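Local coordinates for protein ML032222a iGluR (PDB 4YKI) that probably serves as a glycine-activated ionotropic glutamate receptor subunit of a comb jelly, its ligand-binding domain closing on glycine to drive channel gating, at residues A111-V116 against V184-G189; E188-A193 against F212-G217; H9-S14 against E54-D59; P19-A24 against I88-S93; A101-F106 against L218-P223. All blocks are in the same frame, centred on the assembly; numbering follows the deposited sequence.

Contacts 1, 2 and 4 are buried and meet at the bound glycine; contacts 3 and 5 are partly buried and lie away from it. Contacts 1 and 2 share E188 and G189, where strand 183-188 runs into helix 189-195. Contact 2 reaches from there to strand 202-218, whose last residue pairs in contact 5. Contact 4 touches contact 3 through strands 9-13 and 87-89, neighbours in the parallel sheet. Contacts 1 and 3 are mainly backbone pairing, antiparallel and parallel, contact 3 with a histidine-carboxylate bond at its exposed end. Contact 2 centres on one carboxylate. Contact 4 lays a carboxylate on an aromatic ring, beside apolar packing and ligand bonds. Contact 5 bridges its pair and turn with water.

Contact 1. Residues A111-V116 against V184-G189. With GLY (glycine), chain E.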
# COMPACT_ATOMS: atom_id res chain seq x y z
N ALA B 111 6.99 -2.02 0.93
CA ALA B 111 8.31 -2.60 1.08
C ALA B 111 8.96 -2.72 -0.29
O ALA B 111 8.30 -2.70 -1.34
CB ALA B 111 8.23 -3.96 1.77
N GLY B 112 10.28 -2.82 -0.26
CA GLY B 112 11.08 -3.04 -1.44
C GLY B 112 12.10 -4.13 -1.19
O GLY B 112 12.32 -4.55 -0.05
N ILE B 113 12.70 -4.60 -2.27
CA ILE B 113 13.86 -5.48 -2.18
C ILE B 113 15.10 -4.66 -1.86
O ILE B 113 15.31 -3.59 -2.44
CB ILE B 113 14.05 -6.29 -3.49
CG1 ILE B 113 12.81 -7.14 -3.80
CG2 ILE B 113 15.29 -7.17 -3.42
CD1 ILE B 113 12.44 -8.12 -2.70
N LYS B 114 15.87 -5.15 -0.90
CA LYS B 114 17.09 -4.50 -0.46
C LYS B 114 18.24 -5.51 -0.41
O LYS B 114 18.08 -6.61 0.11
CB LYS B 114 16.90 -3.88 0.93
CG LYS B 114 18.13 -3.13 1.39
CD LYS B 114 17.95 -2.46 2.71
CE LYS B 114 19.17 -1.62 3.08
NZ LYS B 114 19.47 -0.53 2.10
N ALA B 115 19.39 -5.12 -0.95
CA ALA B 115 20.60 -5.92 -0.87
C ALA B 115 21.58 -5.28 0.08
O ALA B 115 21.78 -4.06 0.06
CB ALA B 115 21.24 -6.08 -2.24
N VAL B 116 22.19 -6.11 0.90
CA VAL B 116 23.19 -5.66 1.86
C VAL B 116 24.43 -6.54 1.75
O VAL B 116 24.37 -7.66 1.29
CB VAL B 116 22.66 -5.66 3.33
CG1 VAL B 116 21.50 -4.69 3.47
CG2 VAL B 116 22.26 -7.06 3.77
N VAL B 184 26.72 -11.03 -0.06
CA VAL B 184 25.59 -10.14 -0.30
C VAL B 184 24.29 -10.94 -0.08
O VAL B 184 24.05 -11.98 -0.73
CB VAL B 184 25.60 -9.58 -1.74
CG1 VAL B 184 24.35 -8.72 -1.99
CG2 VAL B 184 26.84 -8.76 -2.01
N PHE B 185 23.45 -10.45 0.82
CA PHE B 185 22.14 -11.03 1.08
C PHE B 185 21.10 -10.09 0.49
O PHE B 185 21.11 -8.90 0.76
CB PHE B 185 21.96 -11.20 2.60
CG PHE B 185 20.60 -11.72 3.02
CD1 PHE B 185 19.91 -12.66 2.27
CD2 PHE B 185 20.04 -11.28 4.20
CE1 PHE B 185 18.66 -13.11 2.70
CE2 PHE B 185 18.80 -11.74 4.61
CZ PHE B 185 18.12 -12.64 3.85
N ILE B 186 20.22 -10.65 -0.33
CA ILE B 186 19.18 -9.90 -1.01
C ILE B 186 17.84 -10.30 -0.39
O ILE B 186 17.46 -11.47 -0.50
CB ILE B 186 19.15 -10.21 -2.53
CG1 ILE B 186 20.53 -9.94 -3.16
CG2 ILE B 186 18.05 -9.40 -3.24
CD1 ILE B 186 20.68 -10.45 -4.60
N ASP B 187 17.17 -9.36 0.25
CA ASP B 187 15.92 -9.66 0.94
C ASP B 187 15.01 -8.42 0.95
O ASP B 187 14.93 -7.74 -0.07
CB ASP B 187 16.17 -10.25 2.35
CG ASP B 187 14.96 -11.02 2.86
OD1 ASP B 187 14.75 -12.17 2.38
OD2 ASP B 187 14.20 -10.46 3.68
N GLU B 188 14.34 -8.16 2.07
CA GLU B 188 13.27 -7.16 2.13
C GLU B 188 13.64 -6.03 3.08
O GLU B 188 14.10 -6.27 4.19
CB GLU B 188 11.95 -7.83 2.56
CG GLU B 188 11.54 -8.97 1.65
CD GLU B 188 10.25 -9.66 2.06
OE1 GLU B 188 9.82 -9.52 3.24
OE2 GLU B 188 9.69 -10.39 1.20
N GLY B 189 13.39 -4.81 2.65
CA GLY B 189 13.80 -3.63 3.38
C GLY B 189 13.47 -3.62 4.87
O GLY B 189 14.35 -3.42 5.70
N GLY E . 8.15 -11.61 3.79
CA GLY E . 8.64 -12.82 3.09
C GLY E . 7.63 -13.42 2.15
O GLY E . 8.00 -14.38 1.44
OXT GLY E . 6.46 -12.96 2.11
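Strands 111-116 and 184-188 run antiparallel, their axes 4.5 Å apart at the closest point and their directions 162° apart. K114 pairs with D187 in both directions: K114 N donates to D187 O, and D187 N to K114 O. V116 and F185 form the next hydrogen-bonded pair. At the other end G189 N donates to G112 O at 2.9 Å, almost straight at 169°, so the pairing runs on into the first residue of the helix. I113 and I186 meet through their branch methyls, CG2 to CG2 at 3.6 Å. The I113 methyl is anti to the backbone N, which also sets it 3.4 Å from D187 O. A115 CB meets two neighbours of the facing strand, I186 CG1 at 4.0 Å and V184 CG1 at 4.1 Å. K114 CB packs on G189 CA, while its chain, straight to CE and then bent, carries NZ away to S204. D187 turns its carboxylate to R144 in a salt bridge. E188 points away from strand 111-116, towards the ligand. Strand 109-118 lies between strands 183-188 and 202-218 in the sheet. L192 of helix 189-195 packs on K114, V116 and F185, and P146 of helix 145-152 touches I113 and D187.

Contact 2. Residues E188-A193 against F212-G217; sequences EGPVLA and FEYAFG. With MG (magnesium ion), chain D; GLY (glycine), chain E.
E188 and Y214 make the tight part of this contact. Y214 OH donates to E188 OE1 at 2.7 Å, reaching the oxygen from above the carboxylate plane. The carboxylate lies at the ring edge, the two planes 45° apart. E188 CG is anti to its carbonyl carbon (chi1 -57°) and the chain runs extended from there, which carries OE1 to the ligand: glycine N donates to it at 2.7 Å. V191 CG2 comes to 3.5 Å from Y214 OH, and P190 CG packs 3.8 Å from Y214 CE2. Packing is looser at F212, whose CZ is 4.1 Å from E188 CG. E213 points instead to the second subunit, where OE2 binds magnesium at 2.1 Å with two waters, D110, and D110 and E213 of that subunit. A glutamine at E188 would probably cost the ligand ammonium its closest carboxylate, leaving it the weak D91 bond. OE1 takes both ligand and Y214, while OE2 accepts from S93, consistent with a carboxylate fixed to recognise an amino group.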
# COMPACT_ATOMS: atom_id res chain seq x y z
N GLU B 188 14.34 -8.16 2.07
CA GLU B 188 13.27 -7.16 2.13
C GLU B 188 13.64 -6.03 3.08
O GLU B 188 14.10 -6.27 4.19
CB GLU B 188 11.95 -7.83 2.56
CG GLU B 188 11.54 -8.97 1.65
CD GLU B 188 10.25 -9.66 2.06
OE1 GLU B 188 9.82 -9.52 3.24
OE2 GLU B 188 9.69 -10.39 1.20
N GLY B 189 13.39 -4.81 2.65
CA GLY B 189 13.80 -3.63 3.38
C GLY B 189 13.47 -3.62 4.87
O GLY B 189 14.35 -3.42 5.70
N PRO B 190 12.20 -3.79 5.24
CA PRO B 190 11.86 -3.63 6.67
C PRO B 190 12.48 -4.72 7.55
O PRO B 190 12.87 -4.47 8.69
CB PRO B 190 10.33 -3.71 6.66
CG PRO B 190 9.95 -3.26 5.26
CD PRO B 190 11.01 -3.83 4.39
N VAL B 191 12.58 -5.93 7.01
CA VAL B 191 13.15 -7.05 7.74
C VAL B 191 14.64 -6.81 7.98
O VAL B 191 15.15 -7.04 9.08
CB VAL B 191 12.92 -8.37 6.95
CG1 VAL B 191 13.66 -9.55 7.57
CG2 VAL B 191 11.42 -8.67 6.87
N LEU B 192 15.34 -6.36 6.96
CA LEU B 192 16.76 -6.08 7.10
C LEU B 192 16.98 -4.89 8.00
O LEU B 192 17.91 -4.91 8.83
CB LEU B 192 17.41 -5.88 5.73
CG LEU B 192 17.38 -7.11 4.84
CD1 LEU B 192 18.11 -6.86 3.53
CD2 LEU B 192 17.95 -8.31 5.54
N ALA B 193 16.16 -3.85 7.88
CA ALA B 193 16.32 -2.65 8.71
C ALA B 193 16.25 -3.01 10.18
O ALA B 193 17.08 -2.57 11.00
CB ALA B 193 15.26 -1.61 8.37
N PHE B 212 6.32 -3.40 -3.51
CA PHE B 212 5.29 -4.35 -3.10
C PHE B 212 4.78 -3.98 -1.70
O PHE B 212 5.18 -2.97 -1.14
CB PHE B 212 5.81 -5.80 -3.21
CG PHE B 212 7.01 -6.08 -2.35
CD1 PHE B 212 8.27 -5.85 -2.83
CD2 PHE B 212 6.87 -6.59 -1.07
CE1 PHE B 212 9.38 -6.10 -2.05
CE2 PHE B 212 7.97 -6.82 -0.28
CZ PHE B 212 9.23 -6.57 -0.78
N GLU B 213 3.87 -4.79 -1.19
CA GLU B 213 3.23 -4.58 0.10
C GLU B 213 3.42 -5.79 0.97
O GLU B 213 3.58 -6.91 0.49
CB GLU B 213 1.72 -4.47 -0.09
CG GLU B 213 1.26 -3.27 -0.83
CD GLU B 213 1.26 -2.01 0.00
OE1 GLU B 213 1.54 -2.06 1.23
OE2 GLU B 213 0.93 -0.94 -0.57
N TYR B 214 3.32 -5.57 2.28
CA TYR B 214 2.96 -6.61 3.22
C TYR B 214 1.45 -6.57 3.46
O TYR B 214 0.85 -5.51 3.64
CB TYR B 214 3.69 -6.43 4.56
CG TYR B 214 5.18 -6.63 4.51
CD1 TYR B 214 5.75 -7.59 3.68
CD2 TYR B 214 6.01 -5.87 5.31
CE1 TYR B 214 7.14 -7.78 3.67
CE2 TYR B 214 7.37 -6.08 5.32
CZ TYR B 214 7.94 -7.02 4.50
OH TYR B 214 9.30 -7.16 4.54
N ALA B 215 0.85 -7.75 3.45
CA ALA B 215 -0.56 -7.92 3.69
C ALA B 215 -0.74 -9.27 4.36
O ALA B 215 0.23 -9.99 4.60
CB ALA B 215 -1.33 -7.84 2.39
N PHE B 216 -1.98 -9.61 4.70
CA PHE B 216 -2.29 -10.97 5.14
C PHE B 216 -2.77 -11.76 3.90
O PHE B 216 -3.28 -11.19 2.93
CB PHE B 216 -3.36 -10.96 6.24
CG PHE B 216 -2.90 -10.42 7.58
CD1 PHE B 216 -1.58 -10.15 7.88
CD2 PHE B 216 -3.84 -10.22 8.57
CE1 PHE B 216 -1.22 -9.67 9.13
CE2 PHE B 216 -3.47 -9.74 9.83
CZ PHE B 216 -2.15 -9.49 10.08
N GLY B 217 -2.61 -13.08 3.96
CA GLY B 217 -3.08 -13.95 2.89
C GLY B 217 -4.42 -14.58 3.22
O GLY B 217 -4.66 -14.97 4.36
MG MG D . 1.08 1.01 0.08
N GLY E . 8.15 -11.61 3.79
CA GLY E . 8.64 -12.82 3.09
C GLY E . 7.63 -13.42 2.15
O GLY E . 8.00 -14.38 1.44
OXT GLY E . 6.46 -12.96 2.11
O HOH W 1 1.05 0.35 2.09
O HOH W 2 0.91 1.53 -1.95

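Contact 3. Residues H9-S14 against E54-D59; sequences HLRLGS and EYIQPD
H9 has CG anti to its backbone N (chi1 -178°), while E54 holds CG between its backbone N and carbonyl carbon (chi1 67°); this brings imidazole and carboxylate into touch. H9 NE2 donates to E54 OE1 at 2.8 Å. The oxygen uses its anti lone pair and lies in the ring plane, with the carboxylate turned 65° from the ring. H9 ND1 is bonded to T52, so both ring nitrogens are held. An alanine at E54 would remove the acceptor and is likely to leave H9 NE2 without its mate, the ring held through ND1. The backbones pair in parallel: E54 N to L10 O, L12 N to E54 O at 2.8 Å, and I56 N to L12 O. S14 N to I56 O, at 3.3 Å, is weak. On the face of R11 and E54, I56 CD1 lies 3.8 Å from R11 CB, the chains side by side. R11 ends at D86. On the other face L12 CB packs 3.8 Å from Y55 CD1. Strand 9-13 is central in a three-stranded parallel sheet; its connection to strand 52-56 runs through strands 22-23 and 34-35 and helix 37-49, the beta-alpha-beta crossover of the periplasmic-binding-protein-like fold.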
# COMPACT_ATOMS: atom_id res chain seq x y z
N HIS B 9 -13.53 -19.99 14.96
CA HIS B 9 -12.18 -20.30 15.41
C HIS B 9 -11.27 -20.34 14.19
O HIS B 9 -11.37 -21.25 13.37
CB HIS B 9 -12.10 -21.65 16.13
CG HIS B 9 -10.73 -21.96 16.64
ND1 HIS B 9 -10.17 -21.30 17.71
CD2 HIS B 9 -9.79 -22.82 16.18
CE1 HIS B 9 -8.95 -21.75 17.91
NE2 HIS B 9 -8.69 -22.67 16.99
N LEU B 10 -10.41 -19.34 14.06
CA LEU B 10 -9.52 -19.23 12.94
C LEU B 10 -8.18 -19.92 13.19
O LEU B 10 -7.59 -19.78 14.25
CB LEU B 10 -9.27 -17.76 12.57
CG LEU B 10 -10.47 -16.91 12.15
CD1 LEU B 10 -10.01 -15.52 11.69
CD2 LEU B 10 -11.30 -17.61 11.07
N ARG B 11 -7.71 -20.64 12.18
CA ARG B 11 -6.36 -21.18 12.15
C ARG B 11 -5.53 -20.21 11.33
O ARG B 11 -5.84 -19.97 10.16
CB ARG B 11 -6.36 -22.58 11.54
CG ARG B 11 -7.17 -23.65 12.33
CD ARG B 11 -8.68 -23.74 11.99
NE ARG B 11 -8.87 -23.61 10.56
CZ ARG B 11 -8.65 -24.55 9.65
NH1 ARG B 11 -8.39 -25.81 10.02
NH2 ARG B 11 -8.72 -24.22 8.37
N LEU B 12 -4.50 -19.65 11.94
CA LEU B 12 -3.71 -18.59 11.32
C LEU B 12 -2.32 -19.07 11.00
O LEU B 12 -1.59 -19.52 11.89
CB LEU B 12 -3.63 -17.37 12.25
CG LEU B 12 -4.99 -16.78 12.66
CD1 LEU B 12 -4.75 -15.62 13.63
CD2 LEU B 12 -5.78 -16.33 11.44
N GLY B 13 -1.93 -19.03 9.73
CA GLY B 13 -0.58 -19.39 9.35
C GLY B 13 0.40 -18.32 9.76
O GLY B 13 0.16 -17.13 9.52
N SER B 14 1.52 -18.72 10.34
CA SER B 14 2.57 -17.79 10.69
C SER B 14 3.87 -18.53 10.95
O SER B 14 3.89 -19.77 11.07
CB SER B 14 2.18 -16.94 11.92
OG SER B 14 2.91 -15.72 11.95
N GLU B 54 -5.77 -19.77 16.66
CA GLU B 54 -4.51 -20.41 16.98
C GLU B 54 -3.58 -20.18 15.81
O GLU B 54 -4.04 -19.91 14.70
CB GLU B 54 -4.69 -21.91 17.22
CG GLU B 54 -5.11 -22.68 15.97
CD GLU B 54 -5.41 -24.12 16.26
OE1 GLU B 54 -6.60 -24.42 16.49
OE2 GLU B 54 -4.47 -24.95 16.26
N TYR B 55 -2.28 -20.32 16.04
CA TYR B 55 -1.30 -20.20 14.98
C TYR B 55 -0.77 -21.57 14.58
O TYR B 55 -0.50 -22.41 15.45
CB TYR B 55 -0.15 -19.32 15.45
CG TYR B 55 -0.48 -17.86 15.73
CD1 TYR B 55 -0.72 -16.97 14.69
CD2 TYR B 55 -0.53 -17.38 17.02
CE1 TYR B 55 -0.99 -15.65 14.94
CE2 TYR B 55 -0.82 -16.05 17.29
CZ TYR B 55 -1.03 -15.19 16.24
OH TYR B 55 -1.26 -13.85 16.47
N ILE B 56 -0.61 -21.78 13.29
CA ILE B 56 -0.12 -23.04 12.73
C ILE B 56 1.05 -22.71 11.80
O ILE B 56 0.92 -21.95 10.83
CB ILE B 56 -1.21 -23.79 11.94
CG1 ILE B 56 -2.38 -24.12 12.89
CG2 ILE B 56 -0.64 -25.06 11.23
CD1 ILE B 56 -3.47 -24.98 12.32
N GLN B 57 2.21 -23.28 12.12
CA GLN B 57 3.38 -23.11 11.29
C GLN B 57 3.51 -24.24 10.28
O GLN B 57 3.23 -25.38 10.59
CB GLN B 57 4.63 -23.09 12.16
CG GLN B 57 4.60 -22.09 13.27
CD GLN B 57 5.96 -21.89 13.87
OE1 GLN B 57 6.90 -21.45 13.20
NE2 GLN B 57 6.10 -22.23 15.16
N PRO B 58 3.97 -23.94 9.07
CA PRO B 58 4.21 -25.03 8.12
C PRO B 58 5.40 -25.87 8.56
O PRO B 58 6.40 -25.32 9.04
CB PRO B 58 4.53 -24.31 6.81
CG PRO B 58 5.15 -23.03 7.27
CD PRO B 58 4.40 -22.65 8.53
N ASP B 59 5.30 -27.18 8.40
CA ASP B 59 6.40 -28.05 8.76
C ASP B 59 7.70 -27.69 8.03
O ASP B 59 8.80 -27.84 8.57
CB ASP B 59 6.00 -29.50 8.47
CG ASP B 59 4.80 -29.96 9.28
OD1 ASP B 59 4.67 -29.52 10.43
OD2 ASP B 59 4.00 -30.79 8.77

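Contact 4. Residues P19-A24 against I88-S93. With GLY (glycine), chain E.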
# COMPACT_ATOMS: atom_id res chain seq x y z
N PRO B 19 10.48 -8.03 13.25
CA PRO B 19 9.74 -7.78 14.49
C PRO B 19 8.23 -8.03 14.32
O PRO B 19 7.45 -7.63 15.19
CB PRO B 19 9.99 -6.29 14.71
CG PRO B 19 9.94 -5.74 13.34
CD PRO B 19 10.60 -6.80 12.45
N PHE B 20 7.84 -8.65 13.22
CA PHE B 20 6.45 -8.97 12.95
C PHE B 20 5.92 -10.08 13.85
O PHE B 20 4.83 -9.96 14.41
CB PHE B 20 6.31 -9.31 11.47
CG PHE B 20 6.70 -8.17 10.57
CD1 PHE B 20 5.90 -7.05 10.47
CD2 PHE B 20 7.88 -8.20 9.86
CE1 PHE B 20 6.26 -5.99 9.67
CE2 PHE B 20 8.25 -7.13 9.05
CZ PHE B 20 7.44 -6.03 8.96
N MET B 21 6.71 -11.14 14.02
CA MET B 21 6.37 -12.26 14.91
C MET B 21 7.64 -12.76 15.57
O MET B 21 8.68 -12.91 14.93
CB MET B 21 5.71 -13.42 14.18
CG MET B 21 4.26 -13.18 13.80
SD MET B 21 3.23 -12.89 15.25
CE MET B 21 1.82 -13.90 14.82
N PHE B 22 7.50 -13.03 16.87
CA PHE B 22 8.47 -13.70 17.72
C PHE B 22 7.79 -14.97 18.23
O PHE B 22 6.65 -14.91 18.69
CB PHE B 22 8.83 -12.82 18.93
CG PHE B 22 9.50 -11.50 18.59
CD1 PHE B 22 8.77 -10.43 18.11
CD2 PHE B 22 10.85 -11.32 18.85
CE1 PHE B 22 9.39 -9.23 17.82
CE2 PHE B 22 11.46 -10.11 18.58
CZ PHE B 22 10.74 -9.07 18.07
N PHE B 23 8.49 -16.10 18.17
CA PHE B 23 7.95 -17.39 18.63
C PHE B 23 8.85 -17.96 19.71
O PHE B 23 10.01 -18.27 19.46
CB PHE B 23 7.82 -18.39 17.46
CG PHE B 23 7.32 -19.75 17.87
CD1 PHE B 23 6.03 -19.92 18.31
CD2 PHE B 23 8.16 -20.86 17.85
CE1 PHE B 23 5.57 -21.15 18.70
CE2 PHE B 23 7.69 -22.10 18.24
CZ PHE B 23 6.40 -22.24 18.68
N ALA B 24 8.32 -18.09 20.91
CA ALA B 24 9.03 -18.70 22.01
C ALA B 24 8.93 -20.22 21.89
O ALA B 24 7.85 -20.75 21.63
CB ALA B 24 8.48 -18.24 23.34
N ILE B 88 -3.22 -16.16 6.46
CA ILE B 88 -1.79 -16.11 6.75
C ILE B 88 -1.53 -14.76 7.41
O ILE B 88 -1.70 -13.70 6.76
CB ILE B 88 -0.95 -16.29 5.49
CG1 ILE B 88 -1.24 -17.65 4.83
CG2 ILE B 88 0.53 -16.15 5.83
CD1 ILE B 88 -0.60 -17.81 3.45
N ALA B 89 -1.19 -14.79 8.70
CA ALA B 89 -0.97 -13.59 9.52
C ALA B 89 0.53 -13.41 9.76
O ALA B 89 1.09 -13.98 10.70
CB ALA B 89 -1.73 -13.69 10.81
N ILE B 90 1.18 -12.65 8.88
CA ILE B 90 2.62 -12.42 8.91
C ILE B 90 2.87 -11.23 7.99
O ILE B 90 1.92 -10.68 7.41
CB ILE B 90 3.36 -13.72 8.45
CG1 ILE B 90 4.85 -13.76 8.84
CG2 ILE B 90 3.15 -13.94 6.94
CD1 ILE B 90 5.17 -13.40 10.28
N ASP B 91 4.12 -10.80 7.86
CA ASP B 91 4.50 -9.89 6.78
C ASP B 91 4.54 -10.68 5.48
O ASP B 91 5.60 -11.11 5.03
CB ASP B 91 5.83 -9.22 7.08
CG ASP B 91 6.99 -10.20 7.31
OD1 ASP B 91 6.83 -11.17 8.08
OD2 ASP B 91 8.08 -9.94 6.72
N LEU B 92 3.38 -10.86 4.87
CA LEU B 92 3.28 -11.66 3.65
C LEU B 92 3.39 -10.73 2.44
O LEU B 92 2.49 -9.92 2.18
CB LEU B 92 2.00 -12.49 3.56
CG LEU B 92 2.00 -13.55 2.45
CD1 LEU B 92 3.02 -14.66 2.71
CD2 LEU B 92 0.62 -14.12 2.29
N SER B 93 4.47 -10.86 1.69
CA SER B 93 4.71 -9.97 0.55
C SER B 93 3.76 -10.28 -0.60
O SER B 93 3.45 -11.44 -0.89
CB SER B 93 6.13 -10.13 0.07
OG SER B 93 6.99 -9.88 1.16
N GLY E . 8.15 -11.61 3.79
CA GLY E . 8.64 -12.82 3.09
C GLY E . 7.63 -13.42 2.15
O GLY E . 8.00 -14.38 1.44
OXT GLY E . 6.46 -12.96 2.11
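D91 sets its side chain against the F20 ring. Its CB sits over the ring face, 3.6 Å from the centroid and 13° off the normal, a CH-pi contact. Its CG lies 3.4 Å from F20 CD2. OD1 and OD2 are each 3.6 Å from F20 CD2, and the carboxylate stacks on the ring with the planes 13° apart. With CG between the backbone N and the carbonyl carbon (chi1 58°), OD2 is also near the ligand and accepts a weak bond from glycine N at 3.4 Å. D91 is the centre of an inverse gamma turn. The chain turns its corner at I90, between strands 87-89 and 91-93, and the turn helps form the ligand pocket of this binding-protein-like domain. D91 O accepts from glycine N at 2.9 Å, and S93 N donates to glycine OXT at 2.9 Å. F20 and M21 both face E17 in a classic beta bulge. Beside D91, I90 CD1 packs against M21 CG at 3.6 Å. The F20 ring also meets that of Y214.

Contact 5. Residues A101-F106 against L218-P223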
# COMPACT_ATOMS: atom_id res chain seq x y z
N ALA B 101 -2.98 -17.85 -6.96
CA ALA B 101 -3.46 -18.95 -6.13
C ALA B 101 -4.29 -18.52 -4.93
O ALA B 101 -5.18 -19.26 -4.52
CB ALA B 101 -2.28 -19.80 -5.64
N ILE B 102 -3.96 -17.36 -4.34
CA ILE B 102 -4.63 -16.87 -3.14
C ILE B 102 -4.97 -15.39 -3.30
O ILE B 102 -4.54 -14.76 -4.27
CB ILE B 102 -3.73 -17.04 -1.86
CG1 ILE B 102 -2.48 -16.15 -1.90
CG2 ILE B 102 -3.36 -18.52 -1.66
CD1 ILE B 102 -1.88 -15.87 -0.51
N ASP B 103 -5.75 -14.87 -2.36
CA ASP B 103 -6.01 -13.44 -2.27
C ASP B 103 -5.15 -12.83 -1.18
O ASP B 103 -4.56 -13.52 -0.34
CB ASP B 103 -7.49 -13.18 -1.95
CG ASP B 103 -8.41 -13.36 -3.16
OD1 ASP B 103 -7.94 -13.48 -4.31
OD2 ASP B 103 -9.63 -13.33 -2.93
N TYR B 104 -5.09 -11.50 -1.21
CA TYR B 104 -4.47 -10.72 -0.16
C TYR B 104 -5.52 -9.83 0.49
O TYR B 104 -6.46 -9.38 -0.16
CB TYR B 104 -3.37 -9.84 -0.71
CG TYR B 104 -2.13 -10.58 -1.12
CD1 TYR B 104 -1.17 -10.93 -0.19
CD2 TYR B 104 -1.90 -10.91 -2.46
CE1 TYR B 104 -0.01 -11.56 -0.57
CE2 TYR B 104 -0.74 -11.54 -2.86
CZ TYR B 104 0.19 -11.88 -1.90
OH TYR B 104 1.35 -12.46 -2.31
N SER B 105 -5.31 -9.54 1.77
CA SER B 105 -6.05 -8.50 2.46
C SER B 105 -5.62 -7.11 1.99
O SER B 105 -4.63 -6.96 1.29
CB SER B 105 -5.79 -8.58 3.97
OG SER B 105 -4.49 -8.14 4.30
N PHE B 106 -6.37 -6.11 2.43
CA PHE B 106 -5.89 -4.75 2.38
C PHE B 106 -4.47 -4.69 2.97
O PHE B 106 -4.21 -5.30 4.01
CB PHE B 106 -6.83 -3.84 3.17
CG PHE B 106 -6.56 -2.38 2.94
CD1 PHE B 106 -7.04 -1.74 1.82
CD2 PHE B 106 -5.77 -1.66 3.82
CE1 PHE B 106 -6.76 -0.42 1.57
CE2 PHE B 106 -5.48 -0.33 3.58
CZ PHE B 106 -5.98 0.29 2.46
N LEU B 218 -5.30 -14.66 2.22
CA LEU B 218 -6.64 -15.21 2.38
C LEU B 218 -6.93 -16.17 1.24
O LEU B 218 -6.52 -15.93 0.12
CB LEU B 218 -7.69 -14.10 2.35
CG LEU B 218 -7.69 -13.22 3.61
CD1 LEU B 218 -8.30 -11.84 3.38
CD2 LEU B 218 -8.39 -13.95 4.73
N PRO B 219 -7.66 -17.26 1.51
CA PRO B 219 -8.00 -18.14 0.39
C PRO B 219 -9.02 -17.47 -0.51
O PRO B 219 -9.82 -16.66 -0.05
CB PRO B 219 -8.60 -19.37 1.08
CG PRO B 219 -9.14 -18.86 2.33
CD PRO B 219 -8.33 -17.67 2.76
N LYS B 220 -9.01 -17.80 -1.80
CA LYS B 220 -10.02 -17.32 -2.71
C LYS B 220 -11.38 -17.76 -2.17
O LYS B 220 -11.52 -18.86 -1.60
CB LYS B 220 -9.77 -17.83 -4.13
CG LYS B 220 -8.54 -17.19 -4.76
CD LYS B 220 -8.32 -17.70 -6.17
CE LYS B 220 -7.21 -16.95 -6.87
NZ LYS B 220 -7.19 -17.16 -8.34
N ASP B 221 -12.35 -16.88 -2.31
CA ASP B 221 -13.71 -17.12 -1.87
C ASP B 221 -13.88 -17.15 -0.36
O ASP B 221 -14.92 -17.58 0.12
CB ASP B 221 -14.30 -18.40 -2.49
CG ASP B 221 -14.22 -18.41 -4.00
OD1 ASP B 221 -14.47 -17.36 -4.61
OD2 ASP B 221 -13.91 -19.48 -4.57
N SER B 222 -12.90 -16.66 0.40
CA SER B 222 -13.07 -16.56 1.85
C SER B 222 -14.27 -15.67 2.22
O SER B 222 -14.39 -14.56 1.73
CB SER B 222 -11.83 -15.93 2.50
OG SER B 222 -12.08 -15.69 3.88
N PRO B 223 -15.13 -16.13 3.14
CA PRO B 223 -16.23 -15.27 3.58
C PRO B 223 -15.77 -14.17 4.54
O PRO B 223 -16.60 -13.35 4.94
CB PRO B 223 -17.17 -16.25 4.28
CG PRO B 223 -16.27 -17.33 4.78
CD PRO B 223 -15.19 -17.47 3.75
O HOH W 3 -6.97 -19.70 -2.43
O HOH W 4 -10.58 -14.03 -0.45
O HOH W 5 -11.79 -14.65 -3.99
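D103 OD2 is gripped by two waters, each donating to it at 2.7 Å. Water 4 also donates to P219 O, and water 5 accepts from D221 N, so D103 is tied to the facing segment 218-223 through solvent. A third water joins A101 O to K220 N. The direct bonds are between backbones. D103 N donates to L218 O at 2.8 Å, nearly in line with that carbonyl, and L218 N donates back to D103 O at 175°, from above the carbonyl plane. This is one antiparallel hydrogen-bonded pair, where strand 103-104 joins the end of strand 202-218. Past it the chain makes a type II beta turn from P219 to S222, closed by S222 N to P219 O at 3.1 Å. The turn leads towards helix 225-238, and S222 OG caps the backbone N of Y224. K220 extends from CG onward and crosses D103 at about a right angle. Its CG lies 3.8 Å from D103 OD1 and its CE 3.8 Å from A101 C, while NZ goes on to S100 O. L218 CD1 packs 4.2 Å from S105 CB. I102 turns to helix 75-81, touching I77, L80 and L81.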